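Local coordinates for protein geranyltranstransferase (Staphylococcus aureus, PDB 1RTR) that catalyses the condensation of isopentenyl diphosphate with geranyl diphosphate, yielding farnesyl diphosphate for isoprenoid biosynthesis, at residues Arg44-Leu49 with Gly179-Phe184; His75-Ile80 with Ala114-Ala119. All coordinates share one frame; numbering follows the deposited sequence.

Interaction 1 of 2, residues Arg44-Leu49 with Gly179-Phe184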
ATOM      1  N   ARG A  44     -16.105  10.678  -8.664  1.00 64.24           N
ATOM      2  CA  ARG A  44     -15.948  10.321  -7.238  1.00 62.19           C
ATOM      3  C   ARG A  44     -16.969   9.310  -6.710  1.00 61.09           C
ATOM      4  O   ARG A  44     -17.365   9.384  -5.543  1.00 61.22           O
ATOM      5  CB  ARG A  44     -15.931  11.572  -6.331  1.00 61.85           C
ATOM      6  CG  ARG A  44     -15.022  12.681  -6.776  1.00 60.59           C
ATOM      7  CD  ARG A  44     -13.560  12.392  -6.626  1.00 61.23           C
ATOM      8  NE  ARG A  44     -12.781  13.612  -6.768  1.00 63.17           N
ATOM      9  CZ  ARG A  44     -11.501  13.660  -7.098  1.00 64.08           C
ATOM     10  NH1 ARG A  44     -10.892  14.834  -7.197  1.00 64.68           N
ATOM     11  NH2 ARG A  44     -10.820  12.546  -7.319  1.00 64.11           N
ATOM     12  N   ILE A  45     -17.389   8.364  -7.551  1.00 59.84           N
ATOM     13  CA  ILE A  45     -18.471   7.442  -7.175  1.00 58.29           C
ATOM     14  C   ILE A  45     -18.110   6.541  -6.017  1.00 56.62           C
ATOM     15  O   ILE A  45     -18.973   6.227  -5.202  1.00 55.58           O
ATOM     16  CB  ILE A  45     -18.983   6.591  -8.364  1.00 58.84           C
ATOM     17  CG1 ILE A  45     -17.823   6.064  -9.196  1.00 60.13           C
ATOM     18  CG2 ILE A  45     -19.970   7.378  -9.227  1.00 59.86           C
ATOM     19  CD1 ILE A  45     -17.562   4.591  -8.957  1.00 64.07           C
ATOM     20  N   ARG A  46     -16.838   6.137  -5.938  1.00 55.47           N
ATOM     21  CA  ARG A  46     -16.399   5.213  -4.885  1.00 54.26           C
ATOM     22  C   ARG A  46     -16.572   5.816  -3.494  1.00 53.53           C
ATOM     23  O   ARG A  46     -17.288   5.227  -2.677  1.00 53.14           O
ATOM     24  CB  ARG A  46     -14.972   4.709  -5.105  1.00 54.16           C
ATOM     25  CG  ARG A  46     -14.842   3.725  -6.232  1.00 53.29           C
ATOM     26  CD  ARG A  46     -13.446   3.646  -6.779  1.00 53.05           C
ATOM     27  NE  ARG A  46     -13.373   2.860  -8.000  1.00 54.73           N
ATOM     28  CZ  ARG A  46     -13.623   3.323  -9.221  1.00 55.53           C
ATOM     29  NH1 ARG A  46     -13.518   2.511 -10.264  1.00 55.67           N
ATOM     30  NH2 ARG A  46     -13.973   4.585  -9.411  1.00 55.03           N
ATOM     31  N   PRO A  47     -15.948   6.975  -3.222  1.00 52.85           N
ATOM     32  CA  PRO A  47     -16.176   7.686  -1.958  1.00 52.52           C
ATOM     33  C   PRO A  47     -17.642   7.978  -1.736  1.00 52.04           C
ATOM     34  O   PRO A  47     -18.141   7.749  -0.634  1.00 52.22           O
ATOM     35  CB  PRO A  47     -15.391   9.007  -2.121  1.00 52.68           C
ATOM     36  CG  PRO A  47     -14.990   9.091  -3.538  1.00 52.42           C
ATOM     37  CD  PRO A  47     -14.958   7.678  -4.054  1.00 52.87           C
ATOM     38  N   VAL A  48     -18.324   8.455  -2.772  1.00 51.71           N
ATOM     39  CA  VAL A  48     -19.724   8.841  -2.636  1.00 51.60           C
ATOM     40  C   VAL A  48     -20.592   7.642  -2.278  1.00 50.97           C
ATOM     41  O   VAL A  48     -21.438   7.729  -1.374  1.00 51.21           O
ATOM     42  CB  VAL A  48     -20.227   9.574  -3.884  1.00 51.93           C
ATOM     43  CG1 VAL A  48     -21.731   9.454  -4.010  1.00 52.65           C
ATOM     44  CG2 VAL A  48     -19.824  11.060  -3.811  1.00 53.37           C
ATOM     45  N   LEU A  49     -20.361   6.524  -2.966  1.00 50.48           N
ATOM     46  CA  LEU A  49     -21.006   5.255  -2.642  1.00 49.47           C
ATOM     47  C   LEU A  49     -20.870   4.933  -1.170  1.00 48.93           C
ATOM     48  O   LEU A  49     -21.866   4.618  -0.523  1.00 49.08           O
ATOM     49  CB  LEU A  49     -20.431   4.113  -3.483  1.00 49.81           C
ATOM     50  CG  LEU A  49     -21.123   2.749  -3.396  1.00 50.19           C
ATOM     51  CD1 LEU A  49     -22.636   2.873  -3.608  1.00 50.95           C
ATOM     52  CD2 LEU A  49     -20.527   1.800  -4.416  1.00 51.56           C
ATOM     53  N   GLY A 179     -14.709  -4.191  -9.408  1.00 51.29           N
ATOM     54  CA  GLY A 179     -15.720  -4.441  -8.397  1.00 50.47           C
ATOM     55  C   GLY A 179     -15.264  -4.497  -6.949  1.00 50.10           C
ATOM     56  O   GLY A 179     -16.065  -4.268  -6.034  1.00 50.23           O
ATOM     57  N   ALA A 180     -13.998  -4.816  -6.712  1.00 49.43           N
ATOM     58  CA  ALA A 180     -13.568  -5.039  -5.332  1.00 48.87           C
ATOM     59  C   ALA A 180     -13.577  -3.733  -4.513  1.00 48.37           C
ATOM     60  O   ALA A 180     -13.979  -3.733  -3.342  1.00 48.08           O
ATOM     61  CB  ALA A 180     -12.221  -5.754  -5.278  1.00 48.44           C
ATOM     62  N   LEU A 181     -13.172  -2.625  -5.142  1.00 47.90           N
ATOM     63  CA  LEU A 181     -13.291  -1.301  -4.520  1.00 47.53           C
ATOM     64  C   LEU A 181     -14.747  -0.923  -4.250  1.00 47.64           C
ATOM     65  O   LEU A 181     -15.079  -0.418  -3.152  1.00 47.34           O
ATOM     66  CB  LEU A 181     -12.622  -0.226  -5.371  1.00 47.71           C
ATOM     67  CG  LEU A 181     -11.089  -0.285  -5.510  1.00 47.74           C
ATOM     68  CD1 LEU A 181     -10.569   1.046  -6.021  1.00 48.09           C
ATOM     69  CD2 LEU A 181     -10.411  -0.654  -4.193  1.00 45.94           C
ATOM     70  N   LEU A 182     -15.618  -1.183  -5.236  1.00 47.03           N
ATOM     71  CA  LEU A 182     -17.041  -0.903  -5.063  1.00 46.63           C
ATOM     72  C   LEU A 182     -17.601  -1.668  -3.868  1.00 45.86           C
ATOM     73  O   LEU A 182     -18.291  -1.097  -3.021  1.00 46.15           O
ATOM     74  CB  LEU A 182     -17.848  -1.166  -6.348  1.00 46.67           C
ATOM     75  CG  LEU A 182     -17.609  -0.099  -7.420  1.00 48.31           C
ATOM     76  CD1 LEU A 182     -18.289  -0.459  -8.709  1.00 49.58           C
ATOM     77  CD2 LEU A 182     -18.059   1.277  -6.966  1.00 49.35           C
ATOM     78  N   THR A 183     -17.275  -2.949  -3.788  1.00 44.72           N
ATOM     79  CA  THR A 183     -17.706  -3.770  -2.672  1.00 43.87           C
ATOM     80  C   THR A 183     -17.075  -3.305  -1.365  1.00 43.91           C
ATOM     81  O   THR A 183     -17.700  -3.414  -0.300  1.00 44.06           O
ATOM     82  CB  THR A 183     -17.373  -5.264  -2.958  1.00 43.72           C
ATOM     83  OG1 THR A 183     -18.125  -5.689  -4.098  1.00 44.25           O
ATOM     84  CG2 THR A 183     -17.877  -6.177  -1.848  1.00 41.62           C
ATOM     85  N   PHE A 184     -15.833  -2.823  -1.426  1.00 43.76           N
ATOM     86  CA  PHE A 184     -15.231  -2.223  -0.244  1.00 44.12           C
ATOM     87  C   PHE A 184     -16.068  -1.032   0.233  1.00 44.25           C
ATOM     88  O   PHE A 184     -16.365  -0.924   1.419  1.00 44.30           O
ATOM     89  CB  PHE A 184     -13.782  -1.761  -0.493  1.00 44.95           C
ATOM     90  CG  PHE A 184     -13.231  -0.940   0.637  1.00 44.03           C
ATOM     91  CD1 PHE A 184     -13.249   0.447   0.572  1.00 43.49           C
ATOM     92  CD2 PHE A 184     -12.776  -1.560   1.794  1.00 42.54           C
ATOM     93  CE1 PHE A 184     -12.796   1.208   1.639  1.00 43.91           C
ATOM     94  CE2 PHE A 184     -12.326  -0.819   2.862  1.00 43.71           C
ATOM     95  CZ  PHE A 184     -12.330   0.578   2.783  1.00 44.44           C
TER
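L181 and L182, near the start of helix 179-193, meet I45, R46 and L49 on the first turn of helix 45-56 inside the all-helical isoprenoid synthase fold. The axes run 9.3 Å apart and roughly parallel, 26° between their N-to-C directions, and R46 and L182 have the nearest CA atoms, 6.2 Å apart. Residues R44 to P47 belong to the GGKRxRP signature of polyprenyl synthetases, which in related enzymes contributes to isopentenyl diphosphate binding. Along 179-184, the carbonyl O of G179 accepts T183 N in the first turn. At L181 the CB bond points at the facing helix and the CD1 methyl rests against the R46 side chain, 3.9 Å from R46 NE. R46 arrives there because its CG is anti to its own carbonyl carbon (chi1 -72°) and the chain then stays extended from CG to NE. L181 CD1 lies oblique to the guanidinium, and since a methyl offers no acceptor the contact is van der Waals. The same arginine also touches L71 and H75 of helix 65-83, while L181 lies on S145 of helix 131-145. L182 carries the largest share of the buried area, and a single methyl, CD2, serves three partners. I45 CD1 approaches L182 CD2 obliquely at 3.9 Å. The R46 side chain crosses that of L182 at about a right angle, with R46 CG 4.1 Å from L182 CD2. L49, its CG anti to its backbone N (chi1 -172°), places CD2 3.6 Å from L182 CD2. F214 of helix 197-227 touches both I45 and L182, closing this apolar cluster. The CB bond of T183 points away from 44-49, and its OG1 is hydrogen-bonded with S207 OG. F184 packs on helix 131-145, its backbone N bonded to A180 O at 2.8 Å.

Interaction 2 of 2, residues His75-Ile80 with Ala114-Ala119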
ATOM      1  N   HIS A  75      -7.876   4.487  -5.580  1.00 49.16           N
ATOM      2  CA  HIS A  75      -8.311   4.594  -6.967  1.00 49.38           C
ATOM      3  C   HIS A  75      -7.360   5.499  -7.766  1.00 49.24           C
ATOM      4  O   HIS A  75      -6.983   5.165  -8.901  1.00 49.28           O
ATOM      5  CB  HIS A  75      -9.775   5.055  -7.045  1.00 49.48           C
ATOM      6  CG  HIS A  75     -10.201   5.496  -8.409  1.00 50.74           C
ATOM      7  ND1 HIS A  75     -10.415   4.611  -9.447  1.00 52.10           N
ATOM      8  CD2 HIS A  75     -10.450   6.730  -8.909  1.00 52.69           C
ATOM      9  CE1 HIS A  75     -10.771   5.280 -10.529  1.00 51.78           C
ATOM     10  NE2 HIS A  75     -10.805   6.568 -10.229  1.00 53.95           N
ATOM     11  N   THR A  76      -6.957   6.624  -7.167  1.00 49.28           N
ATOM     12  CA  THR A  76      -6.016   7.555  -7.799  1.00 49.19           C
ATOM     13  C   THR A  76      -4.671   6.883  -8.097  1.00 49.13           C
ATOM     14  O   THR A  76      -4.142   6.992  -9.217  1.00 49.32           O
ATOM     15  CB  THR A  76      -5.806   8.786  -6.906  1.00 49.35           C
ATOM     16  OG1 THR A  76      -7.058   9.464  -6.714  1.00 51.12           O
ATOM     17  CG2 THR A  76      -4.945   9.816  -7.601  1.00 48.03           C
ATOM     18  N   TYR A  77      -4.122   6.190  -7.101  1.00 48.75           N
ATOM     19  CA  TYR A  77      -2.844   5.499  -7.276  1.00 48.52           C
ATOM     20  C   TYR A  77      -2.899   4.458  -8.402  1.00 48.55           C
ATOM     21  O   TYR A  77      -1.946   4.327  -9.164  1.00 48.57           O
ATOM     22  CB  TYR A  77      -2.346   4.867  -5.955  1.00 48.19           C
ATOM     23  CG  TYR A  77      -2.119   3.368  -6.011  1.00 46.53           C
ATOM     24  CD1 TYR A  77      -1.018   2.822  -6.686  1.00 45.77           C
ATOM     25  CD2 TYR A  77      -3.007   2.498  -5.399  1.00 46.17           C
ATOM     26  CE1 TYR A  77      -0.818   1.436  -6.746  1.00 46.77           C
ATOM     27  CE2 TYR A  77      -2.822   1.103  -5.453  1.00 46.67           C
ATOM     28  CZ  TYR A  77      -1.722   0.588  -6.117  1.00 46.74           C
ATOM     29  OH  TYR A  77      -1.539  -0.770  -6.159  1.00 48.34           O
ATOM     30  N   SER A  78      -3.998   3.719  -8.509  1.00 48.87           N
ATOM     31  CA  SER A  78      -4.090   2.703  -9.560  1.00 50.02           C
ATOM     32  C   SER A  78      -4.052   3.341 -10.964  1.00 50.31           C
ATOM     33  O   SER A  78      -3.434   2.803 -11.887  1.00 50.43           O
ATOM     34  CB  SER A  78      -5.322   1.811  -9.367  1.00 50.06           C
ATOM     35  OG  SER A  78      -6.534   2.524  -9.574  1.00 51.14           O
ATOM     36  N   LEU A  79      -4.682   4.506 -11.091  1.00 50.50           N
ATOM     37  CA  LEU A  79      -4.681   5.273 -12.324  1.00 51.00           C
ATOM     38  C   LEU A  79      -3.283   5.737 -12.710  1.00 51.54           C
ATOM     39  O   LEU A  79      -2.890   5.604 -13.872  1.00 52.11           O
ATOM     40  CB  LEU A  79      -5.631   6.475 -12.208  1.00 50.72           C
ATOM     41  CG  LEU A  79      -7.057   6.368 -12.782  1.00 51.11           C
ATOM     42  CD1 LEU A  79      -7.590   4.909 -12.899  1.00 49.19           C
ATOM     43  CD2 LEU A  79      -8.029   7.263 -12.002  1.00 49.69           C
ATOM     44  N   ILE A  80      -2.534   6.287 -11.755  1.00 51.89           N
ATOM     45  CA  ILE A  80      -1.185   6.762 -12.045  1.00 52.11           C
ATOM     46  C   ILE A  80      -0.344   5.598 -12.546  1.00 52.55           C
ATOM     47  O   ILE A  80       0.358   5.731 -13.541  1.00 52.93           O
ATOM     48  CB  ILE A  80      -0.515   7.429 -10.814  1.00 52.10           C
ATOM     49  CG1 ILE A  80      -1.236   8.720 -10.433  1.00 52.27           C
ATOM     50  CG2 ILE A  80       0.946   7.731 -11.103  1.00 51.45           C
ATOM     51  CD1 ILE A  80      -1.069   9.109  -8.980  1.00 51.97           C
ATOM     52  N   ALA A 114       3.220   6.275  -2.704  1.00 44.74           N
ATOM     53  CA  ALA A 114       2.938   7.102  -1.559  1.00 44.04           C
ATOM     54  C   ALA A 114       1.435   7.152  -1.276  1.00 43.76           C
ATOM     55  O   ALA A 114       0.997   7.090  -0.114  1.00 43.47           O
ATOM     56  CB  ALA A 114       3.522   8.515  -1.757  1.00 44.31           C
ATOM     57  N   LEU A 115       0.634   7.243  -2.330  1.00 43.85           N
ATOM     58  CA  LEU A 115      -0.817   7.359  -2.147  1.00 43.70           C
ATOM     59  C   LEU A 115      -1.390   6.061  -1.588  1.00 43.71           C
ATOM     60  O   LEU A 115      -2.226   6.093  -0.665  1.00 43.97           O
ATOM     61  CB  LEU A 115      -1.520   7.767  -3.444  1.00 43.82           C
ATOM     62  CG  LEU A 115      -1.464   9.253  -3.824  1.00 43.91           C
ATOM     63  CD1 LEU A 115      -1.669   9.407  -5.311  1.00 43.32           C
ATOM     64  CD2 LEU A 115      -2.504  10.061  -3.066  1.00 41.89           C
ATOM     65  N   LEU A 116      -0.919   4.930  -2.120  1.00 42.96           N
ATOM     66  CA  LEU A 116      -1.249   3.636  -1.561  1.00 43.19           C
ATOM     67  C   LEU A 116      -0.937   3.624  -0.077  1.00 43.28           C
ATOM     68  O   LEU A 116      -1.802   3.310   0.743  1.00 43.60           O
ATOM     69  CB  LEU A 116      -0.456   2.522  -2.267  1.00 43.83           C
ATOM     70  CG  LEU A 116      -1.122   1.158  -2.463  1.00 44.16           C
ATOM     71  CD1 LEU A 116      -0.132   0.033  -2.822  1.00 43.69           C
ATOM     72  CD2 LEU A 116      -1.996   0.752  -1.291  1.00 43.33           C
ATOM     73  N   THR A 117       0.296   3.978   0.276  1.00 43.04           N
ATOM     74  CA  THR A 117       0.679   4.041   1.673  1.00 43.25           C
ATOM     75  C   THR A 117      -0.212   5.000   2.481  1.00 43.82           C
ATOM     76  O   THR A 117      -0.679   4.642   3.577  1.00 44.35           O
ATOM     77  CB  THR A 117       2.159   4.437   1.795  1.00 43.36           C
ATOM     78  OG1 THR A 117       2.913   3.767   0.786  1.00 43.23           O
ATOM     79  CG2 THR A 117       2.768   3.900   3.084  1.00 42.94           C
ATOM     80  N   LYS A 118      -0.458   6.207   1.959  1.00 43.65           N
ATOM     81  CA  LYS A 118      -1.229   7.202   2.717  1.00 44.16           C
ATOM     82  C   LYS A 118      -2.648   6.716   3.067  1.00 44.39           C
ATOM     83  O   LYS A 118      -3.164   7.003   4.154  1.00 43.63           O
ATOM     84  CB  LYS A 118      -1.279   8.556   1.980  1.00 44.05           C
ATOM     85  CG  LYS A 118      -1.966   9.672   2.754  1.00 44.57           C
ATOM     86  CD  LYS A 118      -1.165  10.116   3.973  1.00 46.24           C
ATOM     87  CE  LYS A 118      -1.618  11.491   4.461  1.00 49.01           C
ATOM     88  NZ  LYS A 118      -1.776  11.554   5.955  1.00 50.57           N
ATOM     89  N   ALA A 119      -3.268   5.980   2.141  1.00 44.85           N
ATOM     90  CA  ALA A 119      -4.617   5.456   2.353  1.00 45.59           C
ATOM     91  C   ALA A 119      -4.718   4.646   3.644  1.00 46.28           C
ATOM     92  O   ALA A 119      -5.688   4.784   4.393  1.00 45.99           O
ATOM     93  CB  ALA A 119      -5.077   4.637   1.145  1.00 45.10           C
TER
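Y77 and L116 form the tight half of this contact between helices 65-83 and 105-124, antiparallel members of the isoprenoid synthase bundle with axes 8.7 Å apart and a crossing angle of -165°. The tertiary CH of L116 sits over one face of the phenol: L116 CG is 3.8 Å from the Y77 ring centroid and 25° off the normal, which satisfies a CH-pi interaction. The offset is toward the rim, and Y77 CE2 is the nearest ring atom to L116 CG, at 3.4 Å. The CD1 methyl of L116 continues across the ring to its hydroxyl end. Beside this pair the Y77 and L115 CA atoms are 5.8 Å apart, the nearest across the segments, and Y77 CB meets L115 CB at 3.9 Å. The other half is sparser and purely aliphatic. There L115 CD1 meets I80 CD1 at 3.7 Å and T76 CG2 at 4.0 Å, while T76 OG1 is engaged by E72 O one turn back. Farther round helix 65-83, H75, S78 and L79 are partly exposed; the S78 hydroxyl folds back to H75 O, which also accepts L79 N. Helix 30-38 covers T76 and I80, helix 150-159 supplies M150 and V151 against Y77, and the pair forms part of the dimer interface, Y77 packing on D113 and L116 on L116 of the second subunit's helix 105-124.

Overall arrangement
Helix 65-83 joins the two contacts: residues 75-80 of interaction 2 lie on it, and R46 of interaction 1 touches its H75, with R46 NH2 3.5 Å from H75 CE1. Interaction 1 is centred about 4 Å from the centre of the chain, interaction 2 about 12 Å. Yet all five touching residues are buried in interaction 2 but three of five in interaction 1, where I45 and R46 are partly exposed. Neither has polar bonds between its segments. Interaction 1 joins roughly parallel helices distant in sequence and lays the aliphatic part and NE of an arginine against leucine methyls, untouched by the second subunit. Interaction 2 pairs antiparallel helices through an aromatic face within the dimer interface.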